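Local coordinates for lysine-sensitive aspartokinase 3 (Escherichia coli, PDB 2J0W), which catalyses the ATP-dependent phosphorylation of L-aspartate to 4-phospho-L-aspartate, the first step of lysine biosynthesis, and is inhibited allosterically by lysine, at residues F140-V145 with G183-E188; L302-N307 with E434-V439; A387-I392 with L427-P432. All blocks are in the same frame, centred on the assembly; numbering follows the deposited sequence.

How the contacts relate
Contact 1 lies in the amino acid kinase domain, where the loop after strand 137-139 meets strand 185-187 beside the bound aspartate. Contacts 2 and 3 belong to the region required for homodimerization, across the chain's centre, each about 35 Å from contact 1 between centres. Contact 1 is complete in sequence before contact 2 begins, and both segments of contact 3 fall between those of contact 2. These two, about 7 Å apart between centres, share an antiparallel sheet: strand 299-313 pairs with 386-393 (probable hydrogen bonds R305 O to L388 N and A303 O to A390 N), and 386-393 with 426-432. Substrate site and ACT-containing region are thus separate, consistent with lysine acting at a distance.

Contact 1 (F140-V145 with G183-E188); sequences FDVRKV and GFIGSE. With ASP (aspartic acid), chain B.
R143 and V142 pack against I185 and S187 within the amino acid kinase fold, where the turn after strand 137-139 meets strand 185-187. The tight part is apolar and buried: V142 CG2 touches I185 CG1 at 3.7 Å, the two side chains crossing at about a right angle. With CG1 between its own backbone N and carbonyl carbon (chi1 68°), I185 turns CG1 toward the loop and brings CD1 to 3.9 Å from R143 CG. The methylenes of R143 also run past the carbonyl oxygen of G186. Packing between the segments thins out where R143 and D141 are partly exposed. There the R143 guanidinium bonds within its own loop, in a salt bridge from NH2 to D141 OD2 at 2.8 Å, and through NH1 to T193. The neighbouring F184 points away from the loop, and one face of its ring is set against the bound aspartate, whose CA lies over the ring centre; E119, which also binds that ligand, touches F184 as well. One hydrogen bond joins the segments: the S187 hydroxyl, which also bonds R147, donates from OG to R143 O at 2.7 Å, tilted 17° from the carbonyl plane.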
loop_
_atom_site.group_PDB
_atom_site.type_symbol
_atom_site.label_atom_id
_atom_site.label_comp_id
_atom_site.label_asym_id
_atom_site.label_seq_id
_atom_site.Cartn_x
_atom_site.Cartn_y
_atom_site.Cartn_z
ATOM N N PHE A 140 14.213 -25.516 -35.479
ATOM C CA PHE A 140 13.132 -24.586 -35.793
ATOM C C PHE A 140 13.392 -23.223 -35.171
ATOM O O PHE A 140 13.801 -23.138 -34.016
ATOM C CB PHE A 140 11.800 -25.122 -35.278
ATOM C CG PHE A 140 10.624 -24.307 -35.711
ATOM C CD1 PHE A 140 10.181 -24.352 -37.028
ATOM C CD2 PHE A 140 9.970 -23.474 -34.813
ATOM C CE1 PHE A 140 9.093 -23.573 -37.450
ATOM C CE2 PHE A 140 8.879 -22.688 -35.223
ATOM C CZ PHE A 140 8.441 -22.740 -36.543
ATOM N N ASP A 141 13.129 -22.165 -35.933
ATOM C CA ASP A 141 13.341 -20.780 -35.477
ATOM C C ASP A 141 12.090 -20.179 -34.800
ATOM O O ASP A 141 11.208 -19.656 -35.492
ATOM C CB ASP A 141 13.735 -19.919 -36.687
ATOM C CG ASP A 141 14.138 -18.505 -36.304
ATOM O OD1 ASP A 141 13.627 -17.963 -35.294
ATOM O OD2 ASP A 141 14.965 -17.925 -37.036
ATOM N N VAL A 142 12.014 -20.224 -33.467
ATOM C CA VAL A 142 10.836 -19.691 -32.784
ATOM C C VAL A 142 10.405 -18.352 -33.296
ATOM O O VAL A 142 9.223 -18.028 -33.259
ATOM C CB VAL A 142 11.010 -19.492 -31.268
ATOM C CG1 VAL A 142 10.592 -20.737 -30.519
ATOM C CG2 VAL A 142 12.419 -19.081 -30.954
ATOM N N ARG A 143 11.348 -17.558 -33.767
ATOM C CA ARG A 143 10.981 -16.239 -34.250
ATOM C C ARG A 143 9.865 -16.274 -35.288
ATOM O O ARG A 143 9.127 -15.299 -35.443
ATOM C CB ARG A 143 12.216 -15.518 -34.773
ATOM C CG ARG A 143 13.196 -15.227 -33.657
ATOM C CD ARG A 143 14.433 -14.553 -34.170
ATOM N NE ARG A 143 15.195 -15.449 -35.028
ATOM C CZ ARG A 143 16.353 -15.131 -35.597
ATOM N NH1 ARG A 143 16.901 -13.932 -35.400
ATOM N NH2 ARG A 143 16.953 -16.013 -36.380
ATOM N N LYS A 144 9.717 -17.398 -35.983
ATOM C CA LYS A 144 8.645 -17.515 -36.972
ATOM C C LYS A 144 7.303 -17.568 -36.251
ATOM O O LYS A 144 6.263 -17.268 -36.835
ATOM C CB LYS A 144 8.794 -18.786 -37.804
ATOM C CG LYS A 144 10.063 -18.886 -38.613
ATOM C CD LYS A 144 10.107 -20.231 -39.327
ATOM C CE LYS A 144 11.480 -20.521 -39.917
ATOM N NZ LYS A 144 11.592 -21.960 -40.296
ATOM N N VAL A 145 7.328 -17.940 -34.975
ATOM C CA VAL A 145 6.102 -18.042 -34.209
ATOM C C VAL A 145 5.933 -17.123 -33.016
ATOM O O VAL A 145 4.836 -16.613 -32.786
ATOM C CB VAL A 145 5.899 -19.475 -33.745
ATOM C CG1 VAL A 145 5.085 -19.499 -32.468
ATOM C CG2 VAL A 145 5.190 -20.260 -34.850
ATOM N N GLY A 183 14.339 -20.692 -26.677
ATOM C CA GLY A 183 13.502 -19.874 -25.819
ATOM C C GLY A 183 14.155 -18.508 -25.708
ATOM O O GLY A 183 15.202 -18.283 -26.322
ATOM N N PHE A 184 13.536 -17.601 -24.952
ATOM C CA PHE A 184 14.080 -16.259 -24.721
ATOM C C PHE A 184 13.949 -15.236 -25.864
ATOM O O PHE A 184 13.885 -14.025 -25.605
ATOM C CB PHE A 184 15.549 -16.395 -24.318
ATOM C CG PHE A 184 16.261 -15.095 -24.109
ATOM C CD1 PHE A 184 15.787 -14.168 -23.184
ATOM C CD2 PHE A 184 17.480 -14.849 -24.741
ATOM C CE1 PHE A 184 16.529 -13.014 -22.871
ATOM C CE2 PHE A 184 18.241 -13.694 -24.438
ATOM C CZ PHE A 184 17.764 -12.778 -23.498
ATOM N N ILE A 185 13.906 -15.704 -27.111
ATOM C CA ILE A 185 13.811 -14.787 -28.241
ATOM C C ILE A 185 12.494 -14.771 -29.008
ATOM O O ILE A 185 11.700 -15.715 -28.952
ATOM C CB ILE A 185 14.920 -15.040 -29.270
ATOM C CG1 ILE A 185 14.701 -16.388 -29.960
ATOM C CG2 ILE A 185 16.270 -15.023 -28.583
ATOM C CD1 ILE A 185 15.713 -16.675 -31.060
ATOM N N GLY A 186 12.284 -13.675 -29.733
ATOM C CA GLY A 186 11.087 -13.518 -30.531
ATOM C C GLY A 186 11.344 -12.515 -31.635
ATOM O O GLY A 186 12.481 -12.091 -31.829
ATOM N N SER A 187 10.295 -12.142 -32.364
ATOM C CA SER A 187 10.420 -11.160 -33.434
ATOM C C SER A 187 9.236 -10.232 -33.342
ATOM O O SER A 187 8.117 -10.661 -33.088
ATOM C CB SER A 187 10.449 -11.837 -34.811
ATOM O OG SER A 187 9.273 -12.594 -35.036
ATOM N N GLU A 188 9.483 -8.949 -33.540
ATOM C CA GLU A 188 8.418 -7.965 -33.465
ATOM C C GLU A 188 7.673 -7.832 -34.812
ATOM O O GLU A 188 7.889 -8.627 -35.732
ATOM C CB GLU A 188 9.012 -6.646 -32.952
ATOM C CG GLU A 188 8.502 -5.402 -33.592
ATOM C CD GLU A 188 9.338 -4.999 -34.774
ATOM O OE1 GLU A 188 9.671 -5.875 -35.606
ATOM O OE2 GLU A 188 9.660 -3.796 -34.865
HETATM N N ASP B . 19.619 -17.209 -22.301
HETATM C CA ASP B . 18.895 -16.197 -21.536
HETATM C C ASP B . 19.767 -15.863 -20.306
HETATM O O ASP B . 20.932 -16.328 -20.261
HETATM C CB ASP B . 17.477 -16.735 -21.169
HETATM C CG ASP B . 17.408 -17.913 -20.173
HETATM O OD1 ASP B . 18.496 -18.370 -19.702
HETATM O OD2 ASP B . 16.260 -18.393 -19.854
HETATM O OXT ASP B . 19.254 -15.159 -19.369
#

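Contact 2 (L302-N307 with E434-V439); sequences LALRRN and EDAEQV
L304 and R306 reach from strand 299-313 to the N-terminal part of helix 436-448, where A436 and E437 receive them: a helix packed on a face of the sheet in the ACT-containing regulatory region. L304 turns CG anti to its backbone N (chi1 172°), which carries CD1 to 3.9 Å from A436 CB. This methyl makes the contact; the other, CD2, is only loosely near E437 CG, at 4.4 Å. In R306 a bend at chi2 (-138°) brings the guanidinium toward residues 434-437. The model sets one face of that group over A436 CB, but the approach is too short to be trusted, and the placing as a whole is doubtful. The backbone N of E434 stands at the guanidinium edge, near its plane, and G433 O accepts a weak hydrogen bond from NH2. Beyond CG the E437 chain is extended and carries its carboxylate away: OE1 stays 5.2 Å from R306 NH2, too far for a salt bridge. A water spans part of the separation, weakly bonded to R306 NE at 3.2 Å and to E437 OE2. The nucleotide site is not far off, the E437 side chain lying about 6 Å from that of the ATP-binding R232 and the L304 side chain about 8 Å from the bound ADP. Attraction between R306 and E437 is thus probably diffuse and partly screened by solvent, while direct contact rests on L304 CD1 against A436 CB, with the long approach of L304 CD2 to E437 CG secondary.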
loop_
_atom_site.group_PDB
_atom_site.type_symbol
_atom_site.label_atom_id
_atom_site.label_comp_id
_atom_site.label_asym_id
_atom_site.label_seq_id
_atom_site.Cartn_x
_atom_site.Cartn_y
_atom_site.Cartn_z
ATOM N N LEU A 302 10.514 -19.178 1.585
ATOM C CA LEU A 302 10.950 -17.798 1.666
ATOM C C LEU A 302 11.609 -17.486 0.328
ATOM O O LEU A 302 12.261 -18.344 -0.265
ATOM C CB LEU A 302 11.964 -17.626 2.794
ATOM C CG LEU A 302 11.479 -18.027 4.188
ATOM C CD1 LEU A 302 12.645 -17.978 5.154
ATOM C CD2 LEU A 302 10.358 -17.095 4.639
ATOM N N ALA A 303 11.423 -16.262 -0.149
ATOM C CA ALA A 303 11.996 -15.821 -1.417
ATOM C C ALA A 303 12.693 -14.487 -1.207
ATOM O O ALA A 303 12.194 -13.614 -0.490
ATOM C CB ALA A 303 10.905 -15.683 -2.463
ATOM N N LEU A 304 13.850 -14.337 -1.840
ATOM C CA LEU A 304 14.642 -13.119 -1.735
ATOM C C LEU A 304 14.737 -12.422 -3.088
ATOM O O LEU A 304 14.980 -13.064 -4.107
ATOM C CB LEU A 304 16.041 -13.475 -1.240
ATOM C CG LEU A 304 17.115 -12.391 -1.216
ATOM C CD1 LEU A 304 16.855 -11.399 -0.079
ATOM C CD2 LEU A 304 18.470 -13.070 -1.033
ATOM N N ARG A 305 14.514 -11.111 -3.098
ATOM C CA ARG A 305 14.613 -10.317 -4.326
ATOM C C ARG A 305 15.563 -9.167 -3.996
ATOM O O ARG A 305 15.230 -8.258 -3.238
ATOM C CB ARG A 305 13.243 -9.781 -4.744
ATOM C CG ARG A 305 13.125 -9.550 -6.238
ATOM C CD ARG A 305 11.676 -9.360 -6.679
ATOM N NE ARG A 305 11.128 -8.057 -6.297
ATOM C CZ ARG A 305 9.856 -7.723 -6.473
ATOM N NH1 ARG A 305 9.012 -8.593 -7.021
ATOM N NH2 ARG A 305 9.422 -6.528 -6.102
ATOM N N ARG A 306 16.760 -9.234 -4.563
ATOM C CA ARG A 306 17.809 -8.250 -4.322
ATOM C C ARG A 306 17.785 -6.982 -5.159
ATOM O O ARG A 306 17.157 -6.922 -6.214
ATOM C CB ARG A 306 19.171 -8.906 -4.516
ATOM C CG ARG A 306 19.549 -9.871 -3.435
ATOM C CD ARG A 306 20.997 -9.666 -3.092
ATOM N NE ARG A 306 21.309 -10.142 -1.754
ATOM C CZ ARG A 306 21.886 -9.389 -0.824
ATOM N NH1 ARG A 306 22.205 -8.127 -1.092
ATOM N NH2 ARG A 306 22.162 -9.905 0.366
ATOM N N ASN A 307 18.528 -5.988 -4.679
ATOM C CA ASN A 307 18.658 -4.701 -5.347
ATOM C C ASN A 307 17.323 -4.035 -5.613
ATOM O O ASN A 307 17.040 -3.576 -6.725
ATOM C CB ASN A 307 19.418 -4.862 -6.653
ATOM C CG ASN A 307 20.661 -5.684 -6.481
ATOM O OD1 ASN A 307 21.442 -5.450 -5.558
ATOM N ND2 ASN A 307 20.859 -6.663 -7.369
ATOM N N GLU A 434 22.979 -5.879 2.727
ATOM C CA GLU A 434 23.977 -6.690 3.435
ATOM C C GLU A 434 23.461 -7.689 4.473
ATOM O O GLU A 434 24.105 -8.710 4.720
ATOM C CB GLU A 434 25.033 -5.790 4.093
ATOM C CG GLU A 434 24.474 -4.602 4.850
ATOM C CD GLU A 434 23.961 -3.513 3.918
ATOM O OE1 GLU A 434 22.732 -3.274 3.881
ATOM O OE2 GLU A 434 24.794 -2.899 3.213
ATOM N N ASP A 435 22.315 -7.405 5.084
ATOM C CA ASP A 435 21.758 -8.307 6.096
ATOM C C ASP A 435 20.776 -9.303 5.463
ATOM O O ASP A 435 20.272 -10.213 6.130
ATOM C CB ASP A 435 21.024 -7.505 7.184
ATOM C CG ASP A 435 21.913 -6.476 7.872
ATOM O OD1 ASP A 435 21.381 -5.658 8.655
ATOM O OD2 ASP A 435 23.140 -6.484 7.637
ATOM N N ALA A 436 20.522 -9.126 4.171
ATOM C CA ALA A 436 19.584 -9.963 3.431
ATOM C C ALA A 436 19.616 -11.473 3.690
ATOM O O ALA A 436 18.645 -12.043 4.190
ATOM C CB ALA A 436 19.737 -9.696 1.940
ATOM N N GLU A 437 20.718 -12.127 3.347
ATOM C CA GLU A 437 20.798 -13.572 3.528
ATOM C C GLU A 437 20.733 -14.064 4.973
ATOM O O GLU A 437 20.067 -15.069 5.249
ATOM C CB GLU A 437 22.046 -14.117 2.832
ATOM C CG GLU A 437 22.054 -13.853 1.340
ATOM C CD GLU A 437 23.175 -14.561 0.618
ATOM O OE1 GLU A 437 24.312 -14.574 1.139
ATOM O OE2 GLU A 437 22.928 -15.094 -0.482
ATOM N N GLN A 438 21.406 -13.374 5.893
ATOM C CA GLN A 438 21.372 -13.793 7.294
ATOM C C GLN A 438 19.914 -13.842 7.787
ATOM O O GLN A 438 19.551 -14.677 8.625
ATOM C CB GLN A 438 22.196 -12.846 8.174
ATOM C CG GLN A 438 22.379 -13.382 9.588
ATOM C CD GLN A 438 22.971 -12.366 10.554
ATOM O OE1 GLN A 438 23.123 -12.644 11.745
ATOM N NE2 GLN A 438 23.298 -11.186 10.049
ATOM N N VAL A 439 19.080 -12.953 7.256
ATOM C CA VAL A 439 17.673 -12.927 7.617
ATOM C C VAL A 439 16.998 -14.177 7.052
ATOM O O VAL A 439 16.310 -14.899 7.770
ATOM C CB VAL A 439 16.982 -11.664 7.053
ATOM C CG1 VAL A 439 15.470 -11.756 7.232
ATOM C CG2 VAL A 439 17.517 -10.430 7.759
HETATM O O HOH W 1 21.187 -13.184 -2.696
#

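Contact 3 (A387-I392 with L427-P432); sequences ALVALI and LCFLVP
V389 and F429 form a hydrogen-bonded antiparallel pair at the middle of two buried strands, joined by V389 N to F429 O at 2.7 Å and by F429 N to V389 O at 2.9 Å. Their side chains lie side by side and point the same way. F429 takes the position between its backbone N and carbonyl carbon (chi1 61°), which swings the ring over V389: CB of the valine stands 4.0 Å from the ring centroid, 18° off the normal, in a CH-pi contact offset toward the rim, and CG1 meets CZ. Flanking pairs A387-V431 and L391-L427 add two backbone hydrogen bonds each, making a ladder of six. The intervening non-hydrogen-bonded pairs, L388-L430 and A390-C428, bring their CA atoms closer (L388 CA to L430 CA 4.5 Å), and their side chains occupy the other face of the sheet. There L388 CD1 inserts between its neighbours, 3.4 Å from C428 CB and 3.7 Å from L430 CD2, while C428 SG touches A390 CB at 3.6 Å. CA-H...O contacts fill in between the hydrogen bonds, as from C428 CA to V389 O at 3.1 Å. Farther out, F254 packs on L388, A390 and C428. The V389-F429 face is backed by helices: L443 of helix 436-448 touches both residues, and V406 of helix 402-407 touches F429 and L391. Strand 386-393 is held along its second edge by strand 299-313, and strand 426-432 pairs on its other side with antiparallel strand 417-420 (C428 with C419), placing this pair inside the ACT-region sheet with two helices on one face.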
loop_
_atom_site.group_PDB
_atom_site.type_symbol
_atom_site.label_atom_id
_atom_site.label_comp_id
_atom_site.label_asym_id
_atom_site.label_seq_id
_atom_site.Cartn_x
_atom_site.Cartn_y
_atom_site.Cartn_z
ATOM N N ALA A 387 16.815 -5.084 -0.039
ATOM C CA ALA A 387 16.417 -6.414 -0.495
ATOM C C ALA A 387 15.045 -6.828 0.046
ATOM O O ALA A 387 14.743 -6.629 1.226
ATOM C CB ALA A 387 17.474 -7.430 -0.075
ATOM N N LEU A 388 14.214 -7.405 -0.819
ATOM C CA LEU A 388 12.878 -7.842 -0.414
ATOM C C LEU A 388 12.866 -9.284 0.070
ATOM O O LEU A 388 13.464 -10.161 -0.558
ATOM C CB LEU A 388 11.887 -7.741 -1.575
ATOM C CG LEU A 388 10.511 -8.353 -1.259
ATOM C CD1 LEU A 388 9.710 -7.366 -0.451
ATOM C CD2 LEU A 388 9.759 -8.696 -2.523
ATOM N N VAL A 389 12.178 -9.526 1.183
ATOM C CA VAL A 389 12.043 -10.876 1.718
ATOM C C VAL A 389 10.549 -11.211 1.753
ATOM O O VAL A 389 9.745 -10.480 2.333
ATOM C CB VAL A 389 12.651 -11.015 3.140
ATOM C CG1 VAL A 389 12.313 -12.384 3.717
ATOM C CG2 VAL A 389 14.159 -10.873 3.073
ATOM N N ALA A 390 10.189 -12.318 1.121
ATOM C CA ALA A 390 8.802 -12.737 1.060
ATOM C C ALA A 390 8.558 -14.105 1.681
ATOM O O ALA A 390 9.368 -15.011 1.526
ATOM C CB ALA A 390 8.356 -12.761 -0.384
ATOM N N LEU A 391 7.443 -14.252 2.387
ATOM C CA LEU A 391 7.073 -15.534 2.973
ATOM C C LEU A 391 5.837 -16.006 2.244
ATOM O O LEU A 391 4.812 -15.331 2.240
ATOM C CB LEU A 391 6.730 -15.409 4.448
ATOM C CG LEU A 391 5.970 -16.650 4.946
ATOM C CD1 LEU A 391 6.885 -17.859 4.922
ATOM C CD2 LEU A 391 5.447 -16.418 6.348
ATOM N N ILE A 392 5.921 -17.166 1.626
ATOM C CA ILE A 392 4.773 -17.669 0.913
ATOM C C ILE A 392 4.173 -18.858 1.621
ATOM O O ILE A 392 4.887 -19.738 2.118
ATOM C CB ILE A 392 5.145 -18.044 -0.513
ATOM C CG1 ILE A 392 5.575 -16.775 -1.237
ATOM C CG2 ILE A 392 3.969 -18.733 -1.218
ATOM C CD1 ILE A 392 5.688 -16.939 -2.709
ATOM N N LEU A 427 3.669 -12.452 2.655
ATOM C CA LEU A 427 3.987 -11.365 3.562
ATOM C C LEU A 427 5.409 -10.950 3.209
ATOM O O LEU A 427 6.352 -11.716 3.421
ATOM C CB LEU A 427 3.937 -11.838 5.010
ATOM C CG LEU A 427 4.180 -10.743 6.052
ATOM C CD1 LEU A 427 3.582 -11.188 7.367
ATOM C CD2 LEU A 427 5.669 -10.437 6.201
ATOM N N CYS A 428 5.576 -9.748 2.673
ATOM C CA CYS A 428 6.913 -9.307 2.298
ATOM C C CYS A 428 7.407 -8.145 3.120
ATOM O O CYS A 428 6.641 -7.474 3.805
ATOM C CB CYS A 428 6.939 -8.894 0.833
ATOM S SG CYS A 428 6.009 -9.996 -0.208
ATOM N N PHE A 429 8.705 -7.911 3.036
ATOM C CA PHE A 429 9.303 -6.797 3.730
ATOM C C PHE A 429 10.722 -6.544 3.245
ATOM O O PHE A 429 11.366 -7.426 2.680
ATOM C CB PHE A 429 9.256 -7.024 5.239
ATOM C CG PHE A 429 9.998 -8.230 5.703
ATOM C CD1 PHE A 429 11.304 -8.123 6.170
ATOM C CD2 PHE A 429 9.379 -9.471 5.723
ATOM C CE1 PHE A 429 11.985 -9.243 6.663
ATOM C CE2 PHE A 429 10.048 -10.598 6.211
ATOM C CZ PHE A 429 11.351 -10.483 6.682
ATOM N N LEU A 430 11.188 -5.319 3.438
ATOM C CA LEU A 430 12.521 -4.939 3.021
ATOM C C LEU A 430 13.473 -4.933 4.203
ATOM O O LEU A 430 13.053 -4.839 5.359
ATOM C CB LEU A 430 12.503 -3.544 2.367
ATOM C CG LEU A 430 11.608 -3.357 1.130
ATOM C CD1 LEU A 430 11.857 -1.978 0.514
ATOM C CD2 LEU A 430 11.894 -4.451 0.099
ATOM N N VAL A 431 14.759 -5.057 3.893
ATOM C CA VAL A 431 15.838 -5.030 4.878
ATOM C C VAL A 431 17.080 -4.599 4.105
ATOM O O VAL A 431 17.199 -4.877 2.913
ATOM C CB VAL A 431 16.096 -6.423 5.518
ATOM C CG1 VAL A 431 14.827 -6.941 6.170
ATOM C CG2 VAL A 431 16.588 -7.408 4.475
ATOM N N PRO A 432 18.010 -3.894 4.758
ATOM C CA PRO A 432 19.203 -3.481 4.020
ATOM C C PRO A 432 19.899 -4.671 3.354
ATOM O O PRO A 432 20.027 -5.740 3.951
ATOM C CB PRO A 432 20.056 -2.803 5.094
ATOM C CG PRO A 432 19.603 -3.474 6.363
ATOM C CD PRO A 432 18.115 -3.536 6.179
#